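PDB 4XCV: NADP-dependent 2-hydroxyacid dehydrogenase from Rhizobium etli, which probably catalyses the NADP(H)-dependent interconversion of 2-hydroxyacids and 2-oxoacids, and binds NADPH between its two domains. Local coordinates for residues V166-S170 with F190-T194; Q227-A233 with L253-D259. All coordinates share one frame; numbering follows the deposited sequence. Where two conformers were deposited one is given.

Contact 1: residues V166-S170 with F190-T194. With NDP (NADPH dihydro-nicotinamide-adenine-dinucleotide phosphate), chain B.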
loop_
_atom_site.group_PDB
_atom_site.type_symbol
_atom_site.label_atom_id
_atom_site.label_comp_id
_atom_site.label_asym_id
_atom_site.label_seq_id
_atom_site.Cartn_x
_atom_site.Cartn_y
_atom_site.Cartn_z
ATOM N N VAL A 166 14.832 -0.649 4.136
ATOM C CA VAL A 166 14.758 0.794 4.117
ATOM C C VAL A 166 16.050 1.381 4.628
ATOM O O VAL A 166 16.585 0.929 5.616
ATOM C CB VAL A 166 13.572 1.300 4.978
ATOM C CG1 VAL A 166 13.458 2.818 4.897
ATOM C CG2 VAL A 166 12.258 0.624 4.565
ATOM N N ILE A 167 16.512 2.420 3.943
ATOM C CA ILE A 167 17.660 3.215 4.388
ATOM C C ILE A 167 17.229 4.681 4.359
ATOM O O ILE A 167 16.248 5.026 3.693
ATOM C CB ILE A 167 18.919 2.959 3.552
ATOM C CG1 ILE A 167 18.727 3.336 2.088
ATOM C CG2 ILE A 167 19.305 1.505 3.685
ATOM C CD1 ILE A 167 19.951 3.159 1.192
ATOM N N GLY A 168 17.937 5.550 5.093
ATOM C CA GLY A 168 17.568 6.960 5.136
ATOM C C GLY A 168 18.730 7.896 5.019
ATOM O O GLY A 168 19.886 7.557 5.293
ATOM N N TRP A 169 18.395 9.111 4.600
ATOM C CA TRP A 169 19.372 10.154 4.391
ATOM C C TRP A 169 18.769 11.464 4.921
ATOM O O TRP A 169 17.614 11.780 4.673
ATOM C CB TRP A 169 19.683 10.253 2.898
ATOM C CG TRP A 169 20.660 11.336 2.503
ATOM C CD1 TRP A 169 22.030 11.233 2.517
ATOM C CD2 TRP A 169 20.379 12.639 1.987
ATOM N NE1 TRP A 169 22.600 12.374 2.008
ATOM C CE2 TRP A 169 21.607 13.253 1.674
ATOM C CE3 TRP A 169 19.217 13.347 1.699
ATOM C CZ2 TRP A 169 21.698 14.524 1.099
ATOM C CZ3 TRP A 169 19.319 14.578 1.119
ATOM C CH2 TRP A 169 20.532 15.164 0.825
ATOM N N SER A 170 19.585 12.206 5.647
ATOM C CA SER A 170 19.169 13.519 6.183
ATOM C C SER A 170 20.380 14.354 6.418
ATOM O O SER A 170 21.501 13.895 6.273
ATOM C CB SER A 170 18.336 13.352 7.439
ATOM O OG SER A 170 18.973 12.589 8.432
ATOM N N PHE A 190 24.539 6.513 -0.514
ATOM C CA PHE A 190 23.132 6.240 -0.240
ATOM C C PHE A 190 22.407 6.010 -1.551
ATOM O O PHE A 190 21.659 5.045 -1.663
ATOM C CB PHE A 190 22.545 7.424 0.531
ATOM C CG PHE A 190 21.043 7.510 0.535
ATOM C CD1 PHE A 190 20.266 6.876 1.511
ATOM C CD2 PHE A 190 20.371 8.258 -0.443
ATOM C CE1 PHE A 190 18.878 7.022 1.479
ATOM C CE2 PHE A 190 19.001 8.386 -0.445
ATOM C CZ PHE A 190 18.266 7.760 0.509
ATOM N N LEU A 191 22.637 6.856 -2.557
ATOM C CA LEU A 191 21.935 6.660 -3.840
ATOM C C LEU A 191 22.262 5.325 -4.506
ATOM O O LEU A 191 21.393 4.630 -5.040
ATOM C CB LEU A 191 22.274 7.786 -4.823
ATOM C CG LEU A 191 21.728 9.169 -4.454
ATOM C CD1 LEU A 191 22.340 10.226 -5.370
ATOM C CD2 LEU A 191 20.238 9.209 -4.536
ATOM N N ALA A 192 23.524 4.929 -4.402
ATOM C CA ALA A 192 23.964 3.676 -5.009
ATOM C C ALA A 192 23.336 2.429 -4.422
ATOM O O ALA A 192 23.324 1.378 -5.087
ATOM C CB ALA A 192 25.478 3.579 -4.905
ATOM N N LYS A 193 22.812 2.541 -3.207
ATOM C CA LYS A 193 22.099 1.465 -2.523
ATOM C C LYS A 193 20.593 1.496 -2.710
ATOM O O LYS A 193 19.920 0.600 -2.229
ATOM C CB LYS A 193 22.359 1.567 -0.989
ATOM C CG LYS A 193 23.774 1.328 -0.538
ATOM C CD LYS A 193 24.023 1.693 0.930
ATOM C CE LYS A 193 23.172 0.899 1.918
ATOM N NZ LYS A 193 23.701 -0.468 2.178
ATOM N N THR A 194 20.081 2.536 -3.342
ATOM C CA THR A 194 18.638 2.807 -3.393
ATOM C C THR A 194 17.999 2.322 -4.709
ATOM O O THR A 194 18.439 2.709 -5.780
ATOM C CB THR A 194 18.376 4.303 -3.202
ATOM O OG1 THR A 194 18.832 4.687 -1.910
ATOM C CG2 THR A 194 16.926 4.624 -3.304
HETATM P PA NDP B . 10.890 18.192 8.720
HETATM O O1A NDP B . 10.334 17.511 9.931
HETATM O O2A NDP B . 11.412 19.612 8.807
HETATM O O5B NDP B . 12.041 17.241 8.147
HETATM C C5B NDP B . 12.857 17.707 7.067
HETATM C C4B NDP B . 13.893 16.640 6.801
HETATM O O4B NDP B . 14.629 17.029 5.645
HETATM C C3B NDP B . 14.864 16.487 7.947
HETATM O O3B NDP B . 15.230 15.102 8.109
HETATM C C2B NDP B . 16.029 17.298 7.444
HETATM O O2B NDP B . 17.327 16.906 7.968
HETATM C C1B NDP B . 15.990 16.981 5.951
HETATM N N9A NDP B . 16.728 17.947 5.135
HETATM C C8A NDP B . 16.453 19.264 5.052
HETATM N N7A NDP B . 17.409 19.870 4.283
HETATM C C5A NDP B . 18.299 18.893 3.934
HETATM C C6A NDP B . 19.503 18.894 3.231
HETATM N N6A NDP B . 19.974 20.003 2.659
HETATM N N1A NDP B . 20.154 17.732 3.099
HETATM C C2A NDP B . 19.668 16.597 3.646
HETATM N N3A NDP B . 18.524 16.519 4.347
HETATM C C4A NDP B . 17.870 17.695 4.459
HETATM O O3 NDP B . 9.803 18.186 7.534
HETATM P PN NDP B . 8.550 17.206 7.303
HETATM O O1N NDP B . 9.072 15.809 7.348
HETATM O O2N NDP B . 7.462 17.520 8.215
HETATM O O5D NDP B . 8.098 17.643 5.856
HETATM C C5D NDP B . 9.016 17.594 4.755
HETATM C C4D NDP B . 8.418 18.455 3.636
HETATM O O4D NDP B . 7.284 17.808 3.075
HETATM C C3D NDP B . 7.885 19.795 4.060
HETATM O O3D NDP B . 8.933 20.777 4.140
HETATM C C2D NDP B . 6.852 20.131 2.997
HETATM O O2D NDP B . 7.465 20.949 1.972
HETATM C C1D NDP B . 6.522 18.803 2.377
HETATM N N1N NDP B . 5.120 18.386 2.467
HETATM C C2N NDP B . 4.437 17.999 1.343
HETATM C C3N NDP B . 3.116 17.706 1.382
HETATM C C7N NDP B . 2.383 17.257 0.227
HETATM O O7N NDP B . 1.135 17.369 0.275
HETATM N N7N NDP B . 2.950 16.718 -0.837
HETATM C C4N NDP B . 2.394 17.725 2.673
HETATM C C5N NDP B . 3.230 18.113 3.795
HETATM C C6N NDP B . 4.497 18.454 3.714
HETATM P P2B NDP B . 17.594 16.957 9.567
HETATM O O1X NDP B . 19.066 16.752 9.714
HETATM O O2X NDP B . 17.120 18.327 10.020
HETATM O O3X NDP B . 16.751 15.912 10.176
#

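Contact 2: residues Q227-A233 with L253-D259. With NDP (NADPH dihydro-nicotinamide-adenine-dinucleotide phosphate), chain B.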
loop_
_atom_site.group_PDB
_atom_site.type_symbol
_atom_site.label_atom_id
_atom_site.label_comp_id
_atom_site.label_asym_id
_atom_site.label_seq_id
_atom_site.Cartn_x
_atom_site.Cartn_y
_atom_site.Cartn_z
ATOM N N GLN A 227 15.180 -1.348 -12.993
ATOM C CA GLN A 227 15.527 0.064 -13.106
ATOM C C GLN A 227 14.955 0.775 -11.890
ATOM O O GLN A 227 13.869 0.428 -11.421
ATOM C CB GLN A 227 14.963 0.672 -14.371
ATOM C CG GLN A 227 15.539 0.053 -15.660
ATOM C CD GLN A 227 14.635 0.229 -16.884
ATOM O OE1 GLN A 227 13.419 0.027 -16.814
ATOM N NE2 GLN A 227 15.236 0.531 -18.029
ATOM N N PRO A 228 15.698 1.736 -11.336
ATOM C CA PRO A 228 15.231 2.394 -10.132
ATOM C C PRO A 228 14.098 3.376 -10.352
ATOM O O PRO A 228 13.801 3.786 -11.470
ATOM C CB PRO A 228 16.491 3.104 -9.627
ATOM C CG PRO A 228 17.244 3.414 -10.869
ATOM C CD PRO A 228 16.977 2.275 -11.802
ATOM N N VAL A 229 13.410 3.703 -9.264
ATOM C CA VAL A 229 12.208 4.542 -9.292
ATOM C C VAL A 229 12.383 5.793 -8.462
ATOM O O VAL A 229 13.001 5.746 -7.405
ATOM C CB VAL A 229 11.027 3.709 -8.744
ATOM C CG1 VAL A 229 9.764 4.512 -8.584
ATOM C CG2 VAL A 229 10.770 2.543 -9.675
ATOM N N PHE A 230 11.825 6.900 -8.959
ATOM C CA PHE A 230 11.853 8.181 -8.274
ATOM C C PHE A 230 10.471 8.570 -7.780
ATOM O O PHE A 230 9.546 8.687 -8.579
ATOM C CB PHE A 230 12.386 9.272 -9.212
ATOM C CG PHE A 230 12.353 10.657 -8.620
ATOM C CD1 PHE A 230 13.005 10.925 -7.418
ATOM C CD2 PHE A 230 11.636 11.631 -9.221
ATOM C CE1 PHE A 230 12.936 12.212 -6.880
ATOM C CE2 PHE A 230 11.570 12.895 -8.681
ATOM C CZ PHE A 230 12.228 13.177 -7.540
ATOM N N ILE A 231 10.351 8.823 -6.469
ATOM C CA ILE A 231 9.117 9.240 -5.856
ATOM C C ILE A 231 9.359 10.577 -5.162
ATOM O O ILE A 231 10.347 10.694 -4.422
ATOM C CB ILE A 231 8.601 8.182 -4.877
ATOM C CG1 ILE A 231 8.349 6.861 -5.635
ATOM C CG2 ILE A 231 7.372 8.677 -4.125
ATOM C CD1 ILE A 231 7.791 5.750 -4.759
ATOM N N ASN A 232 8.516 11.590 -5.386
ATOM C CA ASN A 232 8.636 12.880 -4.673
ATOM C C ASN A 232 7.287 13.360 -4.224
ATOM O O ASN A 232 6.360 13.482 -5.019
ATOM C CB ASN A 232 9.268 13.940 -5.583
ATOM C CG ASN A 232 9.625 15.209 -4.830
ATOM O OD1 ASN A 232 9.725 15.215 -3.598
ATOM N ND2 ASN A 232 9.853 16.280 -5.575
ATOM N N ALA A 233 7.190 13.610 -2.916
ATOM C CA ALA A 233 6.028 14.316 -2.339
ATOM C C ALA A 233 6.458 15.428 -1.420
ATOM O O ALA A 233 5.688 15.847 -0.569
ATOM C CB ALA A 233 5.106 13.333 -1.606
ATOM N N LEU A 253 15.515 5.699 -15.229
ATOM C CA LEU A 253 14.467 5.448 -14.252
ATOM C C LEU A 253 13.490 4.480 -14.858
ATOM O O LEU A 253 13.113 4.604 -16.043
ATOM C CB LEU A 253 13.723 6.722 -13.879
ATOM C CG LEU A 253 14.505 7.744 -13.055
ATOM C CD1 LEU A 253 13.674 9.005 -12.879
ATOM C CD2 LEU A 253 14.901 7.199 -11.700
ATOM N N GLY A 254 13.102 3.496 -14.050
ATOM C CA GLY A 254 12.048 2.568 -14.439
ATOM C C GLY A 254 10.654 3.160 -14.314
ATOM O O GLY A 254 9.737 2.695 -15.000
ATOM N N GLY A 255 10.505 4.231 -13.551
ATOM C CA GLY A 255 9.231 4.877 -13.365
ATOM C C GLY A 255 9.363 5.929 -12.282
ATOM O O GLY A 255 10.454 6.224 -11.764
ATOM N N ALA A 256 8.218 6.511 -11.963
ATOM C CA ALA A 256 8.170 7.587 -10.964
ATOM C C ALA A 256 6.788 7.696 -10.390
ATOM O O ALA A 256 5.804 7.291 -10.989
ATOM C CB ALA A 256 8.597 8.922 -11.571
ATOM N N SER A 257 6.707 8.290 -9.200
ATOM C CA SER A 257 5.445 8.746 -8.637
ATOM C C SER A 257 5.654 10.140 -8.123
ATOM O O SER A 257 6.571 10.395 -7.334
ATOM C CB SER A 257 4.983 7.872 -7.470
ATOM O OG SER A 257 4.688 6.564 -7.926
ATOM N N LEU A 258 4.780 11.062 -8.544
ATOM C CA LEU A 258 4.938 12.463 -8.219
ATOM C C LEU A 258 3.662 13.071 -7.721
ATOM O O LEU A 258 2.636 12.959 -8.388
ATOM C CB LEU A 258 5.393 13.227 -9.472
ATOM C CG LEU A 258 6.680 12.738 -10.140
ATOM C CD1 LEU A 258 6.882 13.353 -11.513
ATOM C CD2 LEU A 258 7.925 12.981 -9.306
ATOM N N ASP A 259 3.716 13.714 -6.557
ATOM C CA ASP A 259 2.593 14.488 -6.049
ATOM C C ASP A 259 2.810 15.982 -6.168
ATOM O O ASP A 259 1.870 16.769 -5.937
ATOM C CB ASP A 259 2.384 14.207 -4.551
ATOM C CG ASP A 259 1.112 14.792 -4.010
ATOM O OD1 ASP A 259 -0.001 14.469 -4.498
ATOM O OD2 ASP A 259 1.170 15.562 -3.023
HETATM P PA NDP B . 10.890 18.192 8.720
HETATM O O1A NDP B . 10.334 17.511 9.931
HETATM O O2A NDP B . 11.412 19.612 8.807
HETATM O O5B NDP B . 12.041 17.241 8.147
HETATM C C5B NDP B . 12.857 17.707 7.067
HETATM C C4B NDP B . 13.893 16.640 6.801
HETATM O O4B NDP B . 14.629 17.029 5.645
HETATM C C3B NDP B . 14.864 16.487 7.947
HETATM O O3B NDP B . 15.230 15.102 8.109
HETATM C C2B NDP B . 16.029 17.298 7.444
HETATM O O2B NDP B . 17.327 16.906 7.968
HETATM C C1B NDP B . 15.990 16.981 5.951
HETATM N N9A NDP B . 16.728 17.947 5.135
HETATM C C8A NDP B . 16.453 19.264 5.052
HETATM N N7A NDP B . 17.409 19.870 4.283
HETATM C C5A NDP B . 18.299 18.893 3.934
HETATM C C6A NDP B . 19.503 18.894 3.231
HETATM N N6A NDP B . 19.974 20.003 2.659
HETATM N N1A NDP B . 20.154 17.732 3.099
HETATM C C2A NDP B . 19.668 16.597 3.646
HETATM N N3A NDP B . 18.524 16.519 4.347
HETATM C C4A NDP B . 17.870 17.695 4.459
HETATM O O3 NDP B . 9.803 18.186 7.534
HETATM P PN NDP B . 8.550 17.206 7.303
HETATM O O1N NDP B . 9.072 15.809 7.348
HETATM O O2N NDP B . 7.462 17.520 8.215
HETATM O O5D NDP B . 8.098 17.643 5.856
HETATM C C5D NDP B . 9.016 17.594 4.755
HETATM C C4D NDP B . 8.418 18.455 3.636
HETATM O O4D NDP B . 7.284 17.808 3.075
HETATM C C3D NDP B . 7.885 19.795 4.060
HETATM O O3D NDP B . 8.933 20.777 4.140
HETATM C C2D NDP B . 6.852 20.131 2.997
HETATM O O2D NDP B . 7.465 20.949 1.972
HETATM C C1D NDP B . 6.522 18.803 2.377
HETATM N N1N NDP B . 5.120 18.386 2.467
HETATM C C2N NDP B . 4.437 17.999 1.343
HETATM C C3N NDP B . 3.116 17.706 1.382
HETATM C C7N NDP B . 2.383 17.257 0.227
HETATM O O7N NDP B . 1.135 17.369 0.275
HETATM N N7N NDP B . 2.950 16.718 -0.837
HETATM C C4N NDP B . 2.394 17.725 2.673
HETATM C C5N NDP B . 3.230 18.113 3.795
HETATM C C6N NDP B . 4.497 18.454 3.714
HETATM P P2B NDP B . 17.594 16.957 9.567
HETATM O O1X NDP B . 19.066 16.752 9.714
HETATM O O2X NDP B . 17.120 18.327 10.020
HETATM O O3X NDP B . 16.751 15.912 10.176
#

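Contact 1: residues V166-S170 with F190-T194
Strand 165-169 and helix 187-192 come closest at Trp169 and Phe190, whose CA atoms are 7.1 Å apart, and no hydrogen bond links the two segments, so the contact rests on van der Waals packing, mostly of side chains. The Phe190 ring is its centre. Trp169 CB lies almost on the ring normal, 3.5 Å from the centroid and only 7° off it, a CH-pi contact over one face. Over the centre of the opposite face sits Thr194 OG1. That hydroxyl is held in place by donating to Phe190 O at 2.9 Å, and the same carbonyl takes Lys193 N from the other side of its plane, which ties Lys193 and Thr194 back to Phe190. Ile167, two residues earlier on the same face of the strand, has CG1 3.7 Å from Phe190 CE1, while its CD1 runs on to Lys193 CB at 3.6 Å. With CG1 between the backbone N and the carbonyl carbon, the branch rises from the strand toward the helix. Strand 165-169 belongs to the parallel sheet of the Rossmann-type coenzyme domain, where the carboxyl end of the second strand in sequence meets the adenosine of the dinucleotide. Here Trp169 serves both sides. Its CG is anti to the backbone N (chi1 178°), which carries the indole away from Phe190; the five-membered ring and the phenyl ring are 5.1 Å apart at their centroids with planes inclined by 32°. The far, six-membered part lies against the adenine, with NADPH C2A over one indole face, 3.3 Å from Trp169 CZ3. Trp169 NE1 donates to Ala184 O, which fixes the indole's rotation, and Lys193 NZ forms a salt bridge with Glu180 on the neighbouring strand 180-182.

Contact 2: residues Q227-A233 with L253-D259
Pro228 O and Gly254 N open a series of five backbone hydrogen bonds between segments 227-233 and 253-259, whose strands 229-232 and 255-258 run parallel, axes 4.6 Å apart at 5°. Phe230 bonds to both flanking residues of Ala256: its N donates to Gly255 O, and its O accepts from Ser257 N at 2.9 Å. Asn232 continues the pattern, its N donating to Ser257 O and its O accepting from Asp259 N at 3.1 Å.

Phe230 and Leu258 share one face of the sheet, and the end of Leu253, from the preceding loop, packs against Phe230 CB. With CG anti to the backbone N (chi1 176°), the Phe230 ring brings CE2 to 3.7 Å from Leu258 CD2, the two side chains crossing at about a right angle. Helix 241-250, the connection of this beta-alpha-beta crossover, packs on the three. On the other face, Ile231 lies beside Ser257, whose OG bonds to Gln110 and His114.

Polar groups at the carboxyl ends bind the coenzyme. The carboxamide nitrogen N7N of NADPH donates to Ala233 O at 2.9 Å and Asp259 OD2 at 3.0 Å. Asp259 OD1 is held by Thr281; two acceptors facing N7N distinguish the amide's nitrogen from its oxygen and probably set which way the carboxamide is turned.

Overall arrangement
From the N terminus the chain first builds a separate five-stranded parallel sheet, then enters the seven-stranded sheet of the coenzyme domain. Contact 1 closes a loop of 19 residues that includes strand 180-182, tying strand 165-169 to helix 187-192. The chain then passes through strand 196-199 before contact 2 closes a second loop of equal length around helix 241-250. The loops follow in series, neither nested nor crossed. Strands 142-146 and 196-199 separate 165-169 from 229-232 within the sheet, and the contact centres lie about 15 Å apart. NADPH spans them, its adenine at contact 1 and its nicotinamide carboxamide at contact 2.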